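Local structure of LbaCas13a H328A (C2c2) (Lachnospiraceae bacterium NK4A179, 5WLH) at residues P649-N654 with P868-C874; D988-A992 with E1033-N1038. The protein binds a CRISPR guide RNA as a Cas13a nuclease and, probably directed by that guide, cleaves target RNA with a preference for adenosines. All coordinates share one frame; numbering follows the deposited sequence.

Contact 1: residues P649-N654 with P868-C874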
# COMPACT_ATOMS: atom_id res chain seq x y z
N PRO A 649 6.06 35.19 -20.36
CA PRO A 649 6.15 36.34 -21.27
C PRO A 649 7.02 37.47 -20.73
O PRO A 649 7.16 38.49 -21.42
CB PRO A 649 4.69 36.80 -21.42
CG PRO A 649 3.97 36.20 -20.29
CD PRO A 649 4.67 34.95 -19.91
N MET A 650 7.59 37.32 -19.54
CA MET A 650 8.60 38.25 -19.07
C MET A 650 9.96 37.98 -19.71
O MET A 650 10.83 38.86 -19.69
CB MET A 650 8.72 38.16 -17.55
CG MET A 650 9.68 39.13 -16.89
SD MET A 650 9.55 39.05 -15.09
CE MET A 650 7.80 39.39 -14.89
N PHE A 651 10.15 36.79 -20.29
CA PHE A 651 11.45 36.39 -20.80
C PHE A 651 11.44 35.90 -22.23
O PHE A 651 12.52 35.75 -22.82
CB PHE A 651 12.06 35.32 -19.88
CG PHE A 651 12.19 35.77 -18.45
CD1 PHE A 651 13.27 36.53 -18.04
CD2 PHE A 651 11.20 35.47 -17.52
CE1 PHE A 651 13.38 36.97 -16.73
CE2 PHE A 651 11.31 35.90 -16.21
CZ PHE A 651 12.41 36.66 -15.81
N TYR A 652 10.27 35.67 -22.83
CA TYR A 652 10.21 35.18 -24.19
C TYR A 652 9.11 35.91 -24.95
O TYR A 652 8.20 36.50 -24.35
CB TYR A 652 9.98 33.65 -24.23
CG TYR A 652 11.10 32.89 -23.56
CD1 TYR A 652 12.30 32.65 -24.23
CD2 TYR A 652 10.97 32.42 -22.26
CE1 TYR A 652 13.33 31.96 -23.62
CE2 TYR A 652 12.00 31.73 -21.64
CZ TYR A 652 13.18 31.49 -22.33
OH TYR A 652 14.19 30.81 -21.71
N LYS A 653 9.21 35.89 -26.27
CA LYS A 653 8.24 36.57 -27.12
C LYS A 653 6.91 35.83 -27.10
O LYS A 653 6.87 34.60 -27.18
CB LYS A 653 8.77 36.66 -28.54
CG LYS A 653 10.11 37.40 -28.64
CD LYS A 653 10.43 37.81 -30.07
CE LYS A 653 10.94 36.63 -30.89
NZ LYS A 653 11.29 37.03 -32.29
N ASN A 654 5.81 36.60 -27.03
CA ASN A 654 4.48 36.01 -27.03
C ASN A 654 4.30 35.03 -28.19
O ASN A 654 3.74 33.94 -28.02
CB ASN A 654 3.41 37.11 -27.09
CG ASN A 654 3.28 37.88 -25.77
OD1 ASN A 654 4.08 37.71 -24.85
ND2 ASN A 654 2.27 38.72 -25.68
N PRO A 868 16.60 33.90 -23.74
CA PRO A 868 15.66 34.72 -22.98
C PRO A 868 16.08 36.17 -22.97
O PRO A 868 17.27 36.50 -23.04
CB PRO A 868 15.73 34.13 -21.57
CG PRO A 868 17.13 33.61 -21.47
CD PRO A 868 17.47 33.10 -22.85
N TYR A 869 15.09 37.05 -22.88
CA TYR A 869 15.35 38.48 -22.74
C TYR A 869 14.27 39.06 -21.84
O TYR A 869 13.08 38.99 -22.16
CB TYR A 869 15.40 39.17 -24.11
CG TYR A 869 14.05 39.38 -24.77
CD1 TYR A 869 13.27 38.29 -25.17
CD2 TYR A 869 13.54 40.66 -24.98
CE1 TYR A 869 12.03 38.48 -25.76
CE2 TYR A 869 12.31 40.85 -25.56
CZ TYR A 869 11.56 39.76 -25.95
OH TYR A 869 10.33 39.96 -26.54
N LYS A 870 14.69 39.59 -20.69
CA LYS A 870 13.74 40.18 -19.76
C LYS A 870 13.10 41.41 -20.37
O LYS A 870 13.78 42.27 -20.94
CB LYS A 870 14.44 40.54 -18.45
CG LYS A 870 13.50 40.73 -17.27
CD LYS A 870 13.21 42.21 -17.04
CE LYS A 870 11.97 42.42 -16.19
NZ LYS A 870 11.78 43.86 -15.88
N HIS A 871 11.77 41.50 -20.27
CA HIS A 871 11.04 42.69 -20.69
C HIS A 871 9.77 42.78 -19.86
O HIS A 871 9.52 41.96 -18.97
CB HIS A 871 10.75 42.68 -22.19
CG HIS A 871 9.96 41.50 -22.67
ND1 HIS A 871 10.44 40.21 -22.63
CD2 HIS A 871 8.73 41.42 -23.22
CE1 HIS A 871 9.53 39.39 -23.14
NE2 HIS A 871 8.48 40.10 -23.50
N ASP A 872 8.97 43.81 -20.14
CA ASP A 872 7.80 44.08 -19.32
C ASP A 872 6.69 43.08 -19.63
O ASP A 872 6.50 42.68 -20.78
CB ASP A 872 7.30 45.50 -19.57
CG ASP A 872 8.27 46.56 -19.09
OD1 ASP A 872 8.75 46.47 -17.94
OD2 ASP A 872 8.56 47.49 -19.87
N LEU A 873 5.97 42.68 -18.59
CA LEU A 873 4.79 41.85 -18.77
C LEU A 873 3.71 42.64 -19.48
O LEU A 873 3.41 43.78 -19.11
CB LEU A 873 4.28 41.36 -17.42
CG LEU A 873 4.71 39.97 -16.95
CD1 LEU A 873 3.98 39.60 -15.67
CD2 LEU A 873 4.45 38.95 -18.04
N CYS A 874 3.12 42.04 -20.51
CA CYS A 874 1.91 42.57 -21.10
C CYS A 874 0.76 42.48 -20.10
O CYS A 874 0.88 41.86 -19.04
CB CYS A 874 1.56 41.81 -22.39
SG CYS A 874 1.82 39.99 -22.33
O HOH W 1 5.21 40.55 -22.40
O HOH W 2 6.40 38.70 -24.61

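Contact 2: residues D988-A992 with E1033-N1038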
# COMPACT_ATOMS: atom_id res chain seq x y z
N ASP A 988 -14.17 41.98 1.88
CA ASP A 988 -12.81 42.00 2.41
C ASP A 988 -12.77 41.81 3.91
O ASP A 988 -11.74 41.38 4.44
CB ASP A 988 -12.11 43.30 2.03
CG ASP A 988 -11.92 43.46 0.54
OD1 ASP A 988 -12.13 42.47 -0.20
OD2 ASP A 988 -11.57 44.57 0.10
N GLU A 989 -13.86 42.12 4.62
CA GLU A 989 -13.84 42.03 6.08
C GLU A 989 -13.91 40.58 6.55
O GLU A 989 -13.14 40.18 7.44
CB GLU A 989 -15.00 42.84 6.67
CG GLU A 989 -15.21 42.59 8.16
CD GLU A 989 -14.08 43.12 9.03
OE1 GLU A 989 -14.05 42.79 10.24
OE2 GLU A 989 -13.22 43.87 8.52
N VAL A 990 -14.83 39.78 6.00
CA VAL A 990 -14.88 38.37 6.39
C VAL A 990 -13.63 37.64 5.91
O VAL A 990 -13.12 36.74 6.58
CB VAL A 990 -16.16 37.69 5.86
CG1 VAL A 990 -17.33 37.99 6.78
CG2 VAL A 990 -16.45 38.12 4.44
N TYR A 991 -13.11 38.03 4.74
CA TYR A 991 -11.85 37.45 4.27
C TYR A 991 -10.72 37.74 5.24
O TYR A 991 -9.98 36.83 5.65
CB TYR A 991 -11.51 37.98 2.88
CG TYR A 991 -10.20 37.45 2.32
CD1 TYR A 991 -9.81 36.13 2.55
CD2 TYR A 991 -9.37 38.26 1.57
CE1 TYR A 991 -8.62 35.65 2.04
CE2 TYR A 991 -8.18 37.78 1.06
CZ TYR A 991 -7.81 36.47 1.30
OH TYR A 991 -6.62 35.99 0.80
N ALA A 992 -10.57 39.01 5.64
CA ALA A 992 -9.52 39.37 6.58
C ALA A 992 -9.68 38.64 7.90
O ALA A 992 -8.69 38.23 8.52
CB ALA A 992 -9.51 40.88 6.80
N GLU A 1033 -5.88 47.91 -2.60
CA GLU A 1033 -7.07 48.33 -1.88
C GLU A 1033 -7.62 47.23 -0.97
O GLU A 1033 -8.19 47.54 0.09
CB GLU A 1033 -8.16 48.75 -2.87
CG GLU A 1033 -9.15 49.76 -2.32
CD GLU A 1033 -8.57 51.15 -2.20
OE1 GLU A 1033 -7.42 51.37 -2.66
OE2 GLU A 1033 -9.26 52.03 -1.65
N HIS A 1034 -7.45 45.98 -1.35
CA HIS A 1034 -8.04 44.84 -0.68
C HIS A 1034 -6.95 43.89 -0.20
O HIS A 1034 -5.84 43.89 -0.74
CB HIS A 1034 -8.99 44.10 -1.63
CG HIS A 1034 -9.86 45.02 -2.43
ND1 HIS A 1034 -11.05 45.53 -1.95
CD2 HIS A 1034 -9.72 45.52 -3.68
CE1 HIS A 1034 -11.60 46.30 -2.87
NE2 HIS A 1034 -10.81 46.32 -3.92
N PRO A 1035 -7.24 43.07 0.81
CA PRO A 1035 -6.28 42.03 1.19
C PRO A 1035 -5.92 41.17 -0.01
O PRO A 1035 -6.71 41.01 -0.95
CB PRO A 1035 -7.02 41.22 2.26
CG PRO A 1035 -8.05 42.18 2.80
CD PRO A 1035 -8.45 43.03 1.64
N LYS A 1036 -4.69 40.67 -0.02
CA LYS A 1036 -4.23 39.88 -1.15
C LYS A 1036 -4.93 38.53 -1.15
O LYS A 1036 -5.01 37.85 -0.12
CB LYS A 1036 -2.71 39.70 -1.09
CG LYS A 1036 -2.11 39.17 -2.38
CD LYS A 1036 -0.68 38.73 -2.18
CE LYS A 1036 -0.22 37.81 -3.30
NZ LYS A 1036 1.07 37.14 -2.95
N LEU A 1037 -5.46 38.14 -2.31
CA LEU A 1037 -6.02 36.80 -2.45
C LEU A 1037 -4.89 35.79 -2.32
O LEU A 1037 -3.98 35.76 -3.16
CB LEU A 1037 -6.74 36.67 -3.80
CG LEU A 1037 -7.81 35.58 -3.96
CD1 LEU A 1037 -7.19 34.18 -3.97
CD2 LEU A 1037 -8.85 35.67 -2.87
N ASN A 1038 -4.92 35.00 -1.26
CA ASN A 1038 -3.87 34.03 -0.98
C ASN A 1038 -4.35 32.64 -1.38
O ASN A 1038 -5.27 32.09 -0.77
CB ASN A 1038 -3.45 34.07 0.49
CG ASN A 1038 -2.26 33.18 0.77
OD1 ASN A 1038 -2.39 31.95 0.79
ND2 ASN A 1038 -1.09 33.79 0.98

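Contact 1: residues P649-N654 with P868-C874
The carbonyl oxygen of Met650 is gripped from two neighbouring residues of the facing loop: the backbone N of His871 donates to Met650 O over 2.9 Å at 155°, and Lys870 CA comes within 3.2 Å of the same oxygen as a CA-H...O contact. One residue on, Tyr869 N donates to Phe651 O (2.9 Å), so two consecutive carbonyls of 649-654 hold alternate amides of 868-874 although neither segment is a regular strand. The His871 ring is held by its own loop and faces the other across water 2. With chi1 at 59° its CG lies between its own backbone N and carbonyl carbon, which folds the ring back until ND1 donates, within the ring plane, to Tyr869 O at 2.9 Å. The Tyr869 hydroxyl hangs over the rim of one imidazole face. At the ring's edge NE2 lies 2.7 Å from the oxygen of water 2, which also bonds Tyr652 O and Asn654 OD1; a second water joins Pro649 O to Asp872 O and Cys874 N. An alanine at His871 would probably leave water 2 without its imidazole neighbour and Tyr869 O without its side-chain donor. Apolar groups close the flanks. The Met650 chain bends at its last torsion to bring CE 3.8 Å from Leu873 CG, while the Tyr652 ring runs alongside Pro868, its CZ 3.7 Å from Pro868 CB, and sends its OH to Val865 O. Phe651 meets Phe716 of helix 709-732 edge-to-face. Asn654 ND2 adds a weak bond to Cys874 SG. The chemistry thus binds the loop leading into helix 654-665 to the loop beyond helix 843-861 chiefly through backbone carbonyls, with one imidazole and two waters bridging several further polar groups.

Contact 2: residues D988-A992 with E1033-N1038
The Tyr991 ring reaches from helix 988-995 to the facing segment 1033-1038 with its hydroxyl edge foremost: Lys1036 O lies at that edge, in the ring plane, while Pro1035 CB approaches CE2 obliquely at 3.8 Å, and Phe985 meets the same ring with the planes about 35° apart. The other flat group, the His1034 imidazole, has Glu1033 CB over the rim of one face and Asp988 OD2 at its edge, and the Asp988 carboxylate plane stands 73° from it. His1034 ND1 donates to Asp988 OD2, but the modelled separation is so short that its exact length is doubtful. The same carboxylate has a long, weak ion pair with Lys1009, and its CG packs 3.7 Å from Pro1035 CD. Tyr991 extends away from its helix because CG is anti to the backbone N (chi1 179°), which delivers OH to Lys1036 O, where it donates a 2.6 Å hydrogen bond. Ile1042 and Ile981 pack against both Tyr991 and Leu1037, and Asn1038 caps the following helix 1039-1047 through OD1 to Ile1041 N. A helix start is thereby fastened to the second strand of the 1030-1031/1034-1035 hairpin and to the residues after it by a tyrosine hydroxyl that satisfies a backbone carbonyl and by packing on the buried Pro1035, with the very short Asp988-His1034 contact beside them.

How the contacts relate
Both segments of contact 1 precede those of contact 2 in the sequence, and the two contacts lie on the same side of the chain's centre. Their centres are 30 Å apart and their nearest atoms about 13 Å, so neither touches the other. Each approaches the bound RNA without reaching it, with nearest atoms about 9 Å away for contact 1 and about 8 Å for contact 2; neither contact touches the RNA directly. They differ in chemistry: the 649-654/868-874 pair joins loop to loop mainly by backbone bonds and water, whereas 988-992/1033-1038 docks a helix on a short hairpin mainly by side chains, one of them bonding a backbone carbonyl.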